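Local structure of CoA binding domain protein (Escherichia coli, 3QA9) at residues Asp5-Asp9 with Glu10-Glu14; Arg89-Val92 with Tyr93-Lys97; Asn107-Pro111 with Leu112-Gln116. The protein is of unknown function but belongs to the CoA-binding domain family, with a Rossmann-like fold of a parallel sheet flanked by helices. All coordinates share one frame; numbering follows the deposited sequence.

Contact 1: Asp5-Asp9 with Glu10-Glu14; sequences DGLTD and EDIRE
Thr8 and Asp11 meet because of two first torsions: at Thr8 chi1 is 58°, which holds OG1 between the backbone N and the carbonyl carbon, and at Asp11 chi1 is -60°, which lays the carboxylate beside its own backbone N and back over the start of the helix. Asp11 OD2 then takes the backbone N-H of Thr8, with N and OD2 3.0 Å apart and the bond almost straight at 178°, although the donor stands above the carboxylate plane. In return, Thr8 OG1 accepts a weak bond from the backbone N of Asp11, 3.3 Å away. A further weak bond runs from Thr8 OG1 to Asp11 OD2, so this one carboxylate oxygen draws on both the amide and the hydroxyl of Thr8. The pair is a capping box, with Thr8 as N-cap of helix 9-18, and the Thr8 hydroxyl gives the first-turn amide of Asp11 a weak side-chain acceptor, as N-caps do. The first backbone bonds follow, Ile12 N to Thr8 O at 3.1 Å and Arg13 N to Asp9 O at 2.9 Å. Just ahead of the cap lies an Asx turn, in which Asp5 OD1 accepts from Leu7 N at 2.8 Å through its anti lone pair; Asp5 OD2 binds Arg128 and the backbone N of Ala126. Leu7 and Ile12 cross at about a right angle nearby, their CD1 atoms 3.8 Å apart, and both side chains rest on Val125 of strand 123-126. One turn into the helix, Arg13 bends at chi3 and brings its guanidinium to Glu10 in a salt bridge, NH2 lying 2.8 Å from OE1, while Glu10 OE2 sits at the guanidinium edge and also accepts from NE. Asp9 turns the other way, its carboxylate paired with Arg136 of helix 130-137.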
loop_
_atom_site.group_PDB
_atom_site.type_symbol
_atom_site.label_atom_id
_atom_site.label_comp_id
_atom_site.label_asym_id
_atom_site.label_seq_id
_atom_site.Cartn_x
_atom_site.Cartn_y
_atom_site.Cartn_z
ATOM N N ASP A 5 1.040 14.302 1.663
ATOM C CA ASP A 5 0.976 14.497 0.219
ATOM C C ASP A 5 0.092 15.701 -0.062
ATOM O O ASP A 5 -0.582 16.204 0.837
ATOM C CB ASP A 5 0.400 13.257 -0.467
ATOM C CG ASP A 5 -1.043 13.004 -0.094
ATOM O OD1 ASP A 5 -1.914 13.800 -0.511
ATOM O OD2 ASP A 5 -1.310 12.010 0.622
ATOM N N GLY A 6 0.087 16.159 -1.308
ATOM C CA GLY A 6 -0.723 17.310 -1.656
ATOM C C GLY A 6 -1.923 16.973 -2.516
ATOM O O GLY A 6 -2.432 17.827 -3.237
ATOM N N LEU A 7 -2.391 15.732 -2.435
ATOM C CA LEU A 7 -3.538 15.317 -3.229
ATOM C C LEU A 7 -4.839 15.758 -2.580
ATOM O O LEU A 7 -4.876 16.093 -1.401
ATOM C CB LEU A 7 -3.552 13.796 -3.390
ATOM C CG LEU A 7 -2.297 13.152 -3.982
ATOM C CD1 LEU A 7 -2.429 11.639 -3.895
ATOM C CD2 LEU A 7 -2.106 13.594 -5.431
ATOM N N THR A 8 -5.905 15.757 -3.372
ATOM C CA THR A 8 -7.223 16.132 -2.894
ATOM C C THR A 8 -7.969 14.848 -2.576
ATOM O O THR A 8 -7.560 13.759 -2.985
ATOM C CB THR A 8 -8.029 16.872 -3.979
ATOM O OG1 THR A 8 -8.149 16.029 -5.134
ATOM C CG2 THR A 8 -7.338 18.172 -4.376
ATOM N N ASP A 9 -9.063 14.973 -1.837
ATOM C CA ASP A 9 -9.871 13.808 -1.521
ATOM C C ASP A 9 -10.340 13.117 -2.805
ATOM O O ASP A 9 -10.434 11.902 -2.849
ATOM C CB ASP A 9 -11.080 14.209 -0.682
ATOM C CG ASP A 9 -10.739 14.430 0.785
ATOM O OD1 ASP A 9 -9.560 14.271 1.168
ATOM O OD2 ASP A 9 -11.669 14.758 1.547
ATOM N N GLU A 10 -10.626 13.888 -3.853
ATOM C CA GLU A 10 -11.069 13.308 -5.133
ATOM C C GLU A 10 -10.002 12.375 -5.713
ATOM O O GLU A 10 -10.311 11.284 -6.186
ATOM C CB GLU A 10 -11.399 14.418 -6.151
ATOM C CG GLU A 10 -11.493 13.946 -7.607
ATOM C CD GLU A 10 -12.555 12.892 -7.840
ATOM O OE1 GLU A 10 -12.511 12.212 -8.883
ATOM O OE2 GLU A 10 -13.428 12.741 -6.974
ATOM N N ASP A 11 -8.747 12.817 -5.673
ATOM C CA ASP A 11 -7.631 12.021 -6.186
ATOM C C ASP A 11 -7.504 10.718 -5.393
ATOM O O ASP A 11 -7.272 9.657 -5.947
ATOM C CB ASP A 11 -6.288 12.768 -6.064
ATOM C CG ASP A 11 -6.254 14.088 -6.818
ATOM O OD1 ASP A 11 -6.865 14.192 -7.895
ATOM O OD2 ASP A 11 -5.590 15.017 -6.310
ATOM N N ILE A 12 -7.624 10.819 -4.078
ATOM C CA ILE A 12 -7.530 9.645 -3.223
ATOM C C ILE A 12 -8.653 8.680 -3.569
ATOM O O ILE A 12 -8.456 7.473 -3.678
ATOM C CB ILE A 12 -7.631 10.044 -1.743
ATOM C CG1 ILE A 12 -6.418 10.887 -1.359
ATOM C CG2 ILE A 12 -7.713 8.805 -0.889
ATOM C CD1 ILE A 12 -5.099 10.178 -1.572
ATOM N N ARG A 13 -9.843 9.235 -3.748
ATOM C CA ARG A 13 -11.003 8.434 -4.108
ATOM C C ARG A 13 -10.725 7.700 -5.418
ATOM O O ARG A 13 -11.040 6.524 -5.564
ATOM C CB ARG A 13 -12.253 9.319 -4.267
ATOM C CG ARG A 13 -13.540 8.507 -4.370
ATOM C CD ARG A 13 -14.765 9.374 -4.718
ATOM N NE ARG A 13 -14.570 10.048 -5.996
ATOM C CZ ARG A 13 -14.603 9.467 -7.191
ATOM N NH1 ARG A 13 -14.841 8.174 -7.317
ATOM N NH2 ARG A 13 -14.354 10.190 -8.268
ATOM N N GLU A 14 -10.135 8.405 -6.372
ATOM C CA GLU A 14 -9.820 7.805 -7.664
ATOM C C GLU A 14 -8.832 6.659 -7.545
ATOM O O GLU A 14 -8.972 5.627 -8.191
ATOM C CB GLU A 14 -9.272 8.871 -8.620
ATOM C CG GLU A 14 -10.338 9.852 -9.066
ATOM C CD GLU A 14 -9.831 10.928 -10.013
ATOM O OE1 GLU A 14 -8.911 10.648 -10.795
ATOM O OE2 GLU A 14 -10.375 12.046 -9.983
#

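Contact 2: Arg89-Val92 with Tyr93-Lys97; sequences RFVV and YAIKK
The Tyr93 ring lies obliquely against the backbone one turn earlier, CD2 coming within 3.4 Å of Arg89 O, and its CE2 is 4.1 Å from Arg89 CG. The second flat group, the Arg89 guanidinium, has Phe90 CE1 over one face, 3.8 Å above the plane and offset toward the rim; it is turned 75° from the Tyr93 ring, and of the arginine side chain it is the methylene CG that meets the tyrosine ring. Both belong to helix 87-97, the crossover helix of a beta-alpha-beta unit between the parallel strands 77-80 and 101-104 in this Rossmann-like fold. The face toward the sheet carries Phe90, packed on Leu80, and Ala94, packed on Val78.

Four successive i to i+4 bonds hold the turn, from Tyr93 N to Arg89 O through to Lys96 N to Val92 O. The bond from Ala94 N to Phe90 O is short at 2.8 Å but the most bent of the four, at 143°.

On the flank facing helix 111-119, Val91 CG1 stands anti to its own N (chi1 161°) and meets Ile95 CD1 at 3.9 Å; Val91 also touches Ala113 and Ala117. Next along, Val92 and Lys96 lie side by side, pointing the same way. Tyr93 reaches Ser67 and Leu69, and Lys97 NZ binds the carbonyls of Ile71 and Asp73, which ties Lys97 to the loop carrying those residues. The amine of Lys96 leads away, but near its base the chain passes Val92: CG is 3.2 Å from Val92 O and CD 4.0 Å from Val92 CG1.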
loop_
_atom_site.group_PDB
_atom_site.type_symbol
_atom_site.label_atom_id
_atom_site.label_comp_id
_atom_site.label_asym_id
_atom_site.label_seq_id
_atom_site.Cartn_x
_atom_site.Cartn_y
_atom_site.Cartn_z
ATOM N N ARG A 89 14.095 1.472 -0.930
ATOM C CA ARG A 89 14.229 0.152 -1.529
ATOM C C ARG A 89 12.943 -0.294 -2.222
ATOM O O ARG A 89 12.931 -0.666 -3.393
ATOM C CB ARG A 89 14.604 -0.794 -0.394
ATOM C CG ARG A 89 14.966 -2.199 -0.714
ATOM C CD ARG A 89 15.555 -2.832 0.564
ATOM N NE ARG A 89 14.676 -3.789 1.243
ATOM C CZ ARG A 89 14.578 -3.958 2.565
ATOM N NH1 ARG A 89 15.283 -3.229 3.417
ATOM N NH2 ARG A 89 13.800 -4.913 3.038
ATOM N N PHE A 90 11.848 -0.242 -1.486
ATOM C CA PHE A 90 10.573 -0.651 -2.024
ATOM C C PHE A 90 10.085 0.279 -3.106
ATOM O O PHE A 90 9.362 -0.126 -4.003
ATOM C CB PHE A 90 9.591 -0.780 -0.878
ATOM C CG PHE A 90 10.075 -1.740 0.146
ATOM C CD1 PHE A 90 10.617 -1.292 1.337
ATOM C CD2 PHE A 90 9.944 -3.107 -0.069
ATOM C CE1 PHE A 90 11.118 -2.191 2.268
ATOM C CE2 PHE A 90 10.434 -4.018 0.841
ATOM C CZ PHE A 90 10.986 -3.559 2.042
ATOM N N VAL A 91 10.499 1.531 -3.036
ATOM C CA VAL A 91 10.131 2.473 -4.070
ATOM C C VAL A 91 10.845 2.132 -5.373
ATOM O O VAL A 91 10.248 2.151 -6.436
ATOM C CB VAL A 91 10.488 3.891 -3.661
ATOM C CG1 VAL A 91 10.537 4.800 -4.889
ATOM C CG2 VAL A 91 9.459 4.375 -2.677
ATOM N N VAL A 92 12.129 1.818 -5.283
ATOM C CA VAL A 92 12.894 1.460 -6.478
ATOM C C VAL A 92 12.250 0.243 -7.116
ATOM O O VAL A 92 12.112 0.153 -8.339
ATOM C CB VAL A 92 14.359 1.133 -6.138
ATOM C CG1 VAL A 92 15.047 0.516 -7.354
ATOM C CG2 VAL A 92 15.077 2.397 -5.712
ATOM N N TYR A 93 11.860 -0.702 -6.273
ATOM C CA TYR A 93 11.203 -1.896 -6.748
ATOM C C TYR A 93 9.856 -1.607 -7.351
ATOM O O TYR A 93 9.474 -2.219 -8.339
ATOM C CB TYR A 93 11.074 -2.903 -5.614
ATOM C CG TYR A 93 12.379 -3.572 -5.384
ATOM C CD1 TYR A 93 13.200 -3.827 -6.463
ATOM C CD2 TYR A 93 12.802 -3.947 -4.120
ATOM C CE1 TYR A 93 14.399 -4.437 -6.319
ATOM C CE2 TYR A 93 14.024 -4.581 -3.951
ATOM C CZ TYR A 93 14.812 -4.811 -5.075
ATOM O OH TYR A 93 16.003 -5.465 -5.018
ATOM N N ALA A 94 9.142 -0.664 -6.754
ATOM C CA ALA A 94 7.830 -0.283 -7.255
ATOM C C ALA A 94 7.969 0.319 -8.645
ATOM O O ALA A 94 7.113 0.121 -9.516
ATOM C CB ALA A 94 7.179 0.728 -6.319
ATOM N N ILE A 95 9.049 1.064 -8.851
ATOM C CA ILE A 95 9.297 1.695 -10.145
ATOM C C ILE A 95 9.592 0.614 -11.176
ATOM O O ILE A 95 9.021 0.602 -12.266
ATOM C CB ILE A 95 10.488 2.664 -10.059
ATOM C CG1 ILE A 95 10.133 3.827 -9.126
ATOM C CG2 ILE A 95 10.853 3.183 -11.442
ATOM C CD1 ILE A 95 11.317 4.714 -8.757
ATOM N N LYS A 96 10.481 -0.302 -10.811
ATOM C CA LYS A 96 10.860 -1.398 -11.695
ATOM C C LYS A 96 9.663 -2.264 -12.047
ATOM O O LYS A 96 9.559 -2.791 -13.156
ATOM C CB LYS A 96 11.932 -2.257 -11.025
ATOM C CG LYS A 96 13.262 -1.538 -10.825
ATOM C CD LYS A 96 14.239 -2.361 -9.988
ATOM C CE LYS A 96 14.579 -3.685 -10.648
ATOM N NZ LYS A 96 15.331 -3.494 -11.920
ATOM N N LYS A 97 8.755 -2.401 -11.095
ATOM C CA LYS A 97 7.563 -3.213 -11.285
ATOM C C LYS A 97 6.505 -2.521 -12.131
ATOM O O LYS A 97 5.594 -3.148 -12.633
ATOM C CB LYS A 97 6.975 -3.577 -9.918
ATOM C CG LYS A 97 5.773 -4.477 -9.976
ATOM C CD LYS A 97 6.135 -5.847 -10.480
ATOM C CE LYS A 97 4.963 -6.778 -10.330
ATOM N NZ LYS A 97 5.244 -8.076 -10.951
#

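Contact 3: Asn107-Pro111 with Leu112-Gln116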
loop_
_atom_site.group_PDB
_atom_site.type_symbol
_atom_site.label_atom_id
_atom_site.label_comp_id
_atom_site.label_asym_id
_atom_site.label_seq_id
_atom_site.Cartn_x
_atom_site.Cartn_y
_atom_site.Cartn_z
ATOM N N ASN A 107 3.470 7.238 9.646
ATOM C CA ASN A 107 4.827 7.127 10.148
ATOM C C ASN A 107 5.815 6.388 9.269
ATOM O O ASN A 107 6.844 5.947 9.758
ATOM C CB ASN A 107 4.815 6.468 11.521
ATOM C CG ASN A 107 3.831 7.108 12.447
ATOM O OD1 ASN A 107 2.919 6.456 12.937
ATOM N ND2 ASN A 107 3.991 8.396 12.679
ATOM N N THR A 108 5.506 6.231 7.988
ATOM C CA THR A 108 6.412 5.535 7.086
ATOM C C THR A 108 7.020 6.467 6.046
ATOM O O THR A 108 7.976 6.101 5.370
ATOM C CB THR A 108 5.712 4.399 6.315
ATOM O OG1 THR A 108 4.768 4.957 5.386
ATOM C CG2 THR A 108 4.998 3.449 7.272
ATOM N N TYR A 109 6.467 7.669 5.929
ATOM C CA TYR A 109 6.945 8.636 4.951
ATOM C C TYR A 109 8.428 8.993 5.058
ATOM O O TYR A 109 8.943 9.235 6.147
ATOM C CB TYR A 109 6.128 9.927 5.056
ATOM C CG TYR A 109 6.507 10.994 4.044
ATOM C CD1 TYR A 109 6.176 10.855 2.696
ATOM C CD2 TYR A 109 7.174 12.155 4.440
ATOM C CE1 TYR A 109 6.494 11.854 1.765
ATOM C CE2 TYR A 109 7.493 13.156 3.520
ATOM C CZ TYR A 109 7.150 13.001 2.189
ATOM O OH TYR A 109 7.429 14.006 1.286
ATOM N N TYR A 110 9.094 9.026 3.906
ATOM C CA TYR A 110 10.490 9.412 3.800
ATOM C C TYR A 110 10.591 10.217 2.510
ATOM O O TYR A 110 10.497 9.681 1.411
ATOM C CB TYR A 110 11.405 8.192 3.787
ATOM C CG TYR A 110 12.849 8.546 4.054
ATOM C CD1 TYR A 110 13.252 9.053 5.289
ATOM C CD2 TYR A 110 13.810 8.351 3.079
ATOM C CE1 TYR A 110 14.581 9.363 5.539
ATOM C CE2 TYR A 110 15.128 8.654 3.304
ATOM C CZ TYR A 110 15.512 9.149 4.539
ATOM O OH TYR A 110 16.833 9.418 4.760
ATOM N N PRO A 111 10.780 11.537 2.647
ATOM C CA PRO A 111 10.893 12.523 1.569
ATOM C C PRO A 111 11.694 12.093 0.359
ATOM O O PRO A 111 11.225 12.173 -0.764
ATOM C CB PRO A 111 11.556 13.723 2.242
ATOM C CG PRO A 111 11.185 13.617 3.633
ATOM C CD PRO A 111 11.095 12.145 3.954
ATOM N N LEU A 112 12.931 11.676 0.587
ATOM C CA LEU A 112 13.783 11.274 -0.528
ATOM C C LEU A 112 13.178 10.139 -1.340
ATOM O O LEU A 112 13.226 10.160 -2.569
ATOM C CB LEU A 112 15.169 10.880 -0.024
ATOM C CG LEU A 112 15.971 12.045 0.565
ATOM C CD1 LEU A 112 17.278 11.520 1.120
ATOM C CD2 LEU A 112 16.222 13.104 -0.501
ATOM N N ALA A 113 12.607 9.151 -0.657
ATOM C CA ALA A 113 11.987 8.017 -1.345
ATOM C C ALA A 113 10.790 8.506 -2.153
ATOM O O ALA A 113 10.588 8.100 -3.301
ATOM C CB ALA A 113 11.539 6.964 -0.329
ATOM N N ALA A 114 9.994 9.380 -1.548
ATOM C CA ALA A 114 8.814 9.922 -2.220
ATOM C C ALA A 114 9.198 10.672 -3.490
ATOM O O ALA A 114 8.579 10.497 -4.541
ATOM C CB ALA A 114 8.052 10.854 -1.275
ATOM N N ARG A 115 10.224 11.505 -3.392
ATOM C CA ARG A 115 10.675 12.282 -4.541
ATOM C C ARG A 115 11.145 11.372 -5.674
ATOM O O ARG A 115 10.830 11.597 -6.838
ATOM C CB ARG A 115 11.783 13.249 -4.103
ATOM C CG ARG A 115 12.403 14.134 -5.206
ATOM C CD ARG A 115 11.374 15.012 -5.934
ATOM N NE ARG A 115 10.602 15.893 -5.057
ATOM C CZ ARG A 115 10.942 17.138 -4.719
ATOM N NH1 ARG A 115 12.059 17.682 -5.179
ATOM N NH2 ARG A 115 10.145 17.849 -3.928
ATOM N N GLN A 116 11.878 10.326 -5.338
ATOM C CA GLN A 116 12.336 9.397 -6.358
ATOM C C GLN A 116 11.144 8.784 -7.095
ATOM O O GLN A 116 11.129 8.698 -8.313
ATOM C CB GLN A 116 13.193 8.309 -5.719
ATOM C CG GLN A 116 13.889 7.452 -6.727
ATOM C CD GLN A 116 14.819 6.472 -6.064
ATOM O OE1 GLN A 116 14.715 6.220 -4.865
ATOM N NE2 GLN A 116 15.732 5.911 -6.836
#
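Tyr109 touches Ala114 with CE1, 3.6 Å from the methyl CB, in an oblique approach, with CZ and OH a little farther off. The neighbouring ring, that of Tyr110, reaches Leu112 instead: CE2 is 4.0 Å from Leu112 CB, and the two side chains run side by side and point the same way, with Leu112 CD1 also near CE2. Tyr110 CB is in looser contact with Ala113 CB, at 4.3 Å. Consecutive tyrosines thus take hold of different sides of the same first turn.

Both contacts lie at the start of helix 111-119. Tyr110 occupies the N-cap position and Pro111 follows as the first helical residue, a place that suits proline because its nitrogen has no hydrogen to give and none is called for in the first turn. Tyr110 O accepts from Ala114 N at 3.0 Å, and Pro111 O accepts from Arg115 N at 2.9 Å. Pro111 N in turn lies over one face of the Tyr109 ring, 3.8 Å above its plane and offset toward the rim. The Ala114 methyl is on the same side of that ring, set obliquely by CE1, so proline nitrogen and methyl approach the tyrosine together.

Farther out, the first torsion of Tyr109, with CG anti to the backbone N (chi1 -178°), carries the ring out to Ala114, and Phe104 at the end of strand 101-104 meets it edge-to-face. Ile4 also touches Tyr109, and Pro84 touches Tyr110. Ala113 packs on Ala87 of helix 87-97, while in the connecting loop Thr108 OG1 is hydrogen-bonded to Gln105 O.

In the fold
The three contacts follow one another along the chain, and two of them adjoin in space. Contacts 2 and 3 have centres 13 Å apart and touch where neighbouring helices of the Rossmann-like fold pack together: Val91 CG1 lies 3.7 Å from Ala113 O, Val92 CG2 is 3.7 Å from Gln116 NE2, and Ile95 CD1 is 4.0 Å from Gln116 O. Strand 101-104 connects these helices. Contact 1 stands apart, beside the edge strand 123-126, its centre about 17 Å from that of contact 3 and 22 Å from that of contact 2. Its nearest atoms come within about 6 Å of contact 3, without touching, and about 13 Å of contact 2.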